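Local coordinates for 462aa long hypothetical selenium-binding protein (Sulfolobus tokodaii, PDB 2ECE) that is of unknown function but belongs to the selenium-binding protein family and, as a member of it, may bind selenium, at residues Y13-E25 and E387-N399. Numbering follows the deposited sequence.
Sequences YPSPKMAMKAPPE and EISRDGRRVYVTN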
loop_
_atom_site.group_PDB
_atom_site.type_symbol
_atom_site.label_atom_id
_atom_site.label_comp_id
_atom_site.label_asym_id
_atom_site.label_seq_id
_atom_site.Cartn_x
_atom_site.Cartn_y
_atom_site.Cartn_z
ATOM N N TYR A 13 13.030 15.701 2.199
ATOM C CA TYR A 13 12.300 16.917 2.519
ATOM C C TYR A 13 12.073 16.973 4.025
ATOM O O TYR A 13 11.642 15.990 4.625
ATOM C CB TYR A 13 10.956 16.920 1.778
ATOM C CG TYR A 13 11.048 16.389 0.359
ATOM C CD1 TYR A 13 10.507 15.142 0.027
ATOM C CD2 TYR A 13 11.688 17.123 -0.644
ATOM C CE1 TYR A 13 10.596 14.630 -1.272
ATOM C CE2 TYR A 13 11.790 16.623 -1.951
ATOM C CZ TYR A 13 11.238 15.373 -2.257
ATOM O OH TYR A 13 11.324 14.878 -3.539
ATOM N N PRO A 14 12.368 18.122 4.659
ATOM C CA PRO A 14 12.172 18.237 6.111
ATOM C C PRO A 14 10.709 18.079 6.503
ATOM O O PRO A 14 10.383 17.414 7.485
ATOM C CB PRO A 14 12.665 19.658 6.422
ATOM C CG PRO A 14 13.605 19.969 5.302
ATOM C CD PRO A 14 12.902 19.378 4.107
ATOM N N SER A 15 9.837 18.684 5.708
ATOM C CA SER A 15 8.411 18.691 5.990
ATOM C C SER A 15 7.519 18.461 4.782
ATOM O O SER A 15 7.976 18.499 3.639
ATOM C CB SER A 15 8.046 20.045 6.564
ATOM O OG SER A 15 8.446 21.043 5.643
ATOM N N PRO A 16 6.219 18.239 5.031
ATOM C CA PRO A 16 5.229 18.011 3.977
ATOM C C PRO A 16 5.209 19.192 3.006
ATOM O O PRO A 16 5.192 19.005 1.789
ATOM C CB PRO A 16 3.929 17.882 4.764
ATOM C CG PRO A 16 4.389 17.168 5.994
ATOM C CD PRO A 16 5.629 17.962 6.355
ATOM N N LYS A 17 5.211 20.406 3.558
ATOM C CA LYS A 17 5.206 21.630 2.754
ATOM C C LYS A 17 6.394 21.647 1.796
ATOM O O LYS A 17 6.239 21.961 0.618
ATOM C CB LYS A 17 5.260 22.871 3.665
ATOM C CG LYS A 17 5.289 24.221 2.932
ATOM C CD LYS A 17 5.450 25.394 3.922
ATOM C CE LYS A 17 5.790 26.709 3.213
ATOM N NZ LYS A 17 6.038 27.850 4.158
ATOM N N MET A 18 7.579 21.309 2.297
ATOM C CA MET A 18 8.758 21.310 1.442
ATOM C C MET A 18 8.678 20.209 0.388
ATOM O O MET A 18 9.146 20.380 -0.739
ATOM C CB MET A 18 10.037 21.137 2.269
ATOM C CG MET A 18 10.349 22.306 3.191
ATOM S SD MET A 18 10.300 23.897 2.338
ATOM C CE MET A 18 8.888 24.667 3.163
ATOM N N ALA A 19 8.092 19.076 0.756
ATOM C CA ALA A 19 7.962 17.969 -0.186
ATOM C C ALA A 19 7.041 18.365 -1.341
ATOM O O ALA A 19 7.297 18.024 -2.498
ATOM C CB ALA A 19 7.409 16.728 0.529
ATOM N N MET A 20 5.975 19.093 -1.018
ATOM C CA MET A 20 5.002 19.534 -2.022
ATOM C C MET A 20 5.576 20.479 -3.073
ATOM O O MET A 20 5.184 20.430 -4.240
ATOM C CB MET A 20 3.821 20.234 -1.349
ATOM C CG MET A 20 2.867 19.324 -0.612
ATOM S SD MET A 20 1.385 20.224 -0.106
ATOM C CE MET A 20 0.550 20.417 -1.689
ATOM N N LYS A 21 6.500 21.337 -2.651
ATOM C CA LYS A 21 7.109 22.322 -3.537
ATOM C C LYS A 21 8.297 21.810 -4.350
ATOM O O LYS A 21 8.847 22.544 -5.166
ATOM C CB LYS A 21 7.547 23.547 -2.724
ATOM C CG LYS A 21 6.418 24.278 -2.008
ATOM C CD LYS A 21 5.516 25.020 -2.990
ATOM C CE LYS A 21 4.520 25.925 -2.264
ATOM N NZ LYS A 21 3.682 26.726 -3.204
ATOM N N ALA A 22 8.702 20.563 -4.132
ATOM C CA ALA A 22 9.833 20.011 -4.876
ATOM C C ALA A 22 9.422 19.654 -6.307
ATOM O O ALA A 22 8.239 19.526 -6.600
ATOM C CB ALA A 22 10.375 18.784 -4.164
ATOM N N PRO A 23 10.400 19.483 -7.214
ATOM C CA PRO A 23 10.140 19.142 -8.618
ATOM C C PRO A 23 9.274 17.891 -8.772
ATOM O O PRO A 23 9.380 16.954 -7.977
ATOM C CB PRO A 23 11.541 18.937 -9.187
ATOM C CG PRO A 23 12.389 19.839 -8.339
ATOM C CD PRO A 23 11.849 19.569 -6.965
ATOM N N PRO A 24 8.420 17.854 -9.812
ATOM C CA PRO A 24 7.533 16.714 -10.072
ATOM C C PRO A 24 8.320 15.439 -10.370
ATOM O O PRO A 24 9.521 15.490 -10.634
ATOM C CB PRO A 24 6.723 17.166 -11.292
ATOM C CG PRO A 24 6.858 18.665 -11.292
ATOM C CD PRO A 24 8.285 18.863 -10.876
ATOM N N GLU A 25 7.629 14.302 -10.342
ATOM C CA GLU A 25 8.252 13.008 -10.617
ATOM C C GLU A 25 8.469 12.790 -12.120
ATOM O O GLU A 25 7.631 13.172 -12.930
ATOM C CB GLU A 25 7.372 11.876 -10.067
ATOM C CG GLU A 25 6.043 11.669 -10.803
ATOM C CD GLU A 25 4.948 12.648 -10.392
ATOM O OE1 GLU A 25 5.229 13.575 -9.603
ATOM O OE2 GLU A 25 3.796 12.491 -10.862
ATOM N N GLU A 387 -1.459 5.980 -5.690
ATOM C CA GLU A 387 -0.290 6.736 -5.268
ATOM C C GLU A 387 -0.466 8.161 -5.762
ATOM O O GLU A 387 -0.944 8.383 -6.873
ATOM C CB GLU A 387 1.008 6.138 -5.786
ATOM C CG GLU A 387 2.192 6.680 -4.994
ATOM C CD GLU A 387 1.880 6.754 -3.507
ATOM O OE1 GLU A 387 1.964 5.710 -2.825
ATOM O OE2 GLU A 387 1.522 7.857 -3.020
ATOM N N ILE A 388 -0.097 9.123 -4.926
ATOM C CA ILE A 388 -0.274 10.531 -5.258
ATOM C C ILE A 388 1.039 11.284 -5.384
ATOM O O ILE A 388 1.952 11.099 -4.578
ATOM C CB ILE A 388 -1.096 11.244 -4.168
ATOM C CG1 ILE A 388 -2.266 10.363 -3.726
ATOM C CG2 ILE A 388 -1.601 12.582 -4.692
ATOM C CD1 ILE A 388 -2.854 10.759 -2.364
ATOM N N SER A 389 1.125 12.150 -6.389
ATOM C CA SER A 389 2.322 12.952 -6.579
ATOM C C SER A 389 2.433 13.862 -5.358
ATOM O O SER A 389 1.444 14.119 -4.675
ATOM C CB SER A 389 2.197 13.793 -7.852
ATOM O OG SER A 389 1.018 14.580 -7.816
ATOM N N ARG A 390 3.639 14.342 -5.079
ATOM C CA ARG A 390 3.842 15.218 -3.938
ATOM C C ARG A 390 3.051 16.512 -4.051
ATOM O O ARG A 390 2.566 17.023 -3.039
ATOM C CB ARG A 390 5.336 15.506 -3.751
ATOM C CG ARG A 390 6.040 14.419 -2.953
ATOM C CD ARG A 390 7.554 14.571 -2.914
ATOM N NE ARG A 390 8.180 14.345 -4.212
ATOM C CZ ARG A 390 8.421 15.299 -5.105
ATOM N NH1 ARG A 390 8.089 16.558 -4.839
ATOM N NH2 ARG A 390 8.994 14.997 -6.261
ATOM N N ASP A 391 2.895 17.038 -5.267
ATOM C CA ASP A 391 2.138 18.278 -5.425
ATOM C C ASP A 391 0.645 18.016 -5.318
ATOM O O ASP A 391 -0.156 18.950 -5.324
ATOM C CB ASP A 391 2.473 18.991 -6.751
ATOM C CG ASP A 391 2.092 18.183 -7.988
ATOM O OD1 ASP A 391 1.256 17.260 -7.891
ATOM O OD2 ASP A 391 2.626 18.496 -9.077
ATOM N N GLY A 392 0.280 16.736 -5.215
ATOM C CA GLY A 392 -1.115 16.355 -5.071
ATOM C C GLY A 392 -2.026 16.439 -6.285
ATOM O O GLY A 392 -3.225 16.182 -6.168
ATOM N N ARG A 393 -1.475 16.776 -7.449
ATOM C CA ARG A 393 -2.282 16.908 -8.661
ATOM C C ARG A 393 -2.507 15.625 -9.467
ATOM O O ARG A 393 -3.461 15.545 -10.241
ATOM C CB ARG A 393 -1.660 17.966 -9.577
ATOM C CG ARG A 393 -1.494 19.325 -8.913
ATOM C CD ARG A 393 -0.637 20.259 -9.753
ATOM N NE ARG A 393 -0.328 21.495 -9.034
ATOM C CZ ARG A 393 -1.174 22.511 -8.884
ATOM N NH1 ARG A 393 -2.394 22.453 -9.411
ATOM N NH2 ARG A 393 -0.803 23.584 -8.196
ATOM N N ARG A 394 -1.651 14.623 -9.285
ATOM C CA ARG A 394 -1.778 13.377 -10.043
ATOM C C ARG A 394 -1.921 12.140 -9.153
ATOM O O ARG A 394 -1.199 11.986 -8.166
ATOM C CB ARG A 394 -0.559 13.212 -10.960
ATOM C CG ARG A 394 -0.308 14.415 -11.883
ATOM C CD ARG A 394 1.067 14.357 -12.534
ATOM N NE ARG A 394 2.148 14.558 -11.567
ATOM C CZ ARG A 394 2.474 15.734 -11.031
ATOM N NH1 ARG A 394 1.807 16.835 -11.362
ATOM N NH2 ARG A 394 3.476 15.813 -10.164
ATOM N N VAL A 395 -2.864 11.268 -9.508
ATOM C CA VAL A 395 -3.092 10.035 -8.761
ATOM C C VAL A 395 -2.902 8.867 -9.723
ATOM O O VAL A 395 -3.558 8.794 -10.758
ATOM C CB VAL A 395 -4.523 9.960 -8.178
ATOM C CG1 VAL A 395 -4.672 8.694 -7.330
ATOM C CG2 VAL A 395 -4.819 11.194 -7.339
ATOM N N TYR A 396 -1.981 7.970 -9.394
ATOM C CA TYR A 396 -1.719 6.815 -10.237
ATOM C C TYR A 396 -2.507 5.643 -9.662
ATOM O O TYR A 396 -2.602 5.489 -8.445
ATOM C CB TYR A 396 -0.221 6.538 -10.267
ATOM C CG TYR A 396 0.563 7.674 -10.895
ATOM C CD1 TYR A 396 0.716 7.760 -12.278
ATOM C CD2 TYR A 396 1.111 8.695 -10.109
ATOM C CE1 TYR A 396 1.395 8.830 -12.865
ATOM C CE2 TYR A 396 1.792 9.772 -10.690
ATOM C CZ TYR A 396 1.929 9.830 -12.065
ATOM O OH TYR A 396 2.623 10.872 -12.644
ATOM N N VAL A 397 -3.070 4.820 -10.540
ATOM C CA VAL A 397 -3.906 3.704 -10.113
ATOM C C VAL A 397 -3.575 2.379 -10.799
ATOM O O VAL A 397 -3.436 2.337 -12.023
ATOM C CB VAL A 397 -5.391 4.015 -10.417
ATOM C CG1 VAL A 397 -6.290 2.996 -9.736
ATOM C CG2 VAL A 397 -5.733 5.444 -9.986
ATOM N N THR A 398 -3.432 1.308 -10.015
ATOM C CA THR A 398 -3.190 -0.029 -10.575
ATOM C C THR A 398 -4.362 -0.915 -10.121
ATOM O O THR A 398 -5.176 -0.479 -9.304
ATOM C CB THR A 398 -1.832 -0.628 -10.152
ATOM O OG1 THR A 398 -1.753 -0.704 -8.722
ATOM C CG2 THR A 398 -0.693 0.224 -10.716
ATOM N N ASN A 399 -4.435 -2.156 -10.593
ATOM C CA ASN A 399 -5.628 -2.967 -10.311
ATOM C C ASN A 399 -5.580 -4.351 -9.677
ATOM O O ASN A 399 -6.628 -4.991 -9.544
ATOM C CB ASN A 399 -6.418 -3.082 -11.614
ATOM C CG ASN A 399 -5.631 -3.798 -12.698
ATOM O OD1 ASN A 399 -4.404 -3.664 -12.782
ATOM N ND2 ASN A 399 -6.328 -4.560 -13.537
HETATM O O HOH W 1 5.391 14.159 -7.025
#
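E25 OE2 is gripped by two donors: R394 NE meets it on the syn side at 2.7 Å, and the hydroxyl Y396 OH donates to its anti lone pair, also at 2.7 Å. R394 works side-on, for its NH2 also reaches E25 OE1 at 2.9 Å, making a two-pronged salt bridge with carboxylate and guanidinium planes 34° apart. E25 gets there by a sharp bend at chi2 (-80°), and a water, donating to E25 OE1 and accepting from R390 N, ties the carboxylate to the turn. R394 NH2, together with NH1, also meets D391 OD2 end-on, so R394 bridges the two acids. A leucine in place of R394 would remove the guanidinium between E25 and D391 and would probably leave both carboxylates without the positive charge they share.

R390 reaches into the chain where helix 16-20 runs into the loop: its NH1 donates to A19 O (2.9 Å), in the helix, and its NH2 to P23 O (2.6 Å, 176° at the hydrogen), beyond it, both near the guanidinium plane. Y13 OH sits over one face, 3.3 Å from R390 NE, but bonds instead to G451 O; R390 NE itself turns to G452 O.

S389 to G392 is a type I turn, with D391 OD1 closing an Asx turn on R393 N. This is the hairpin between strands 386-388 and 394-398 of one beta-propeller blade, clasped by the N-terminal segment.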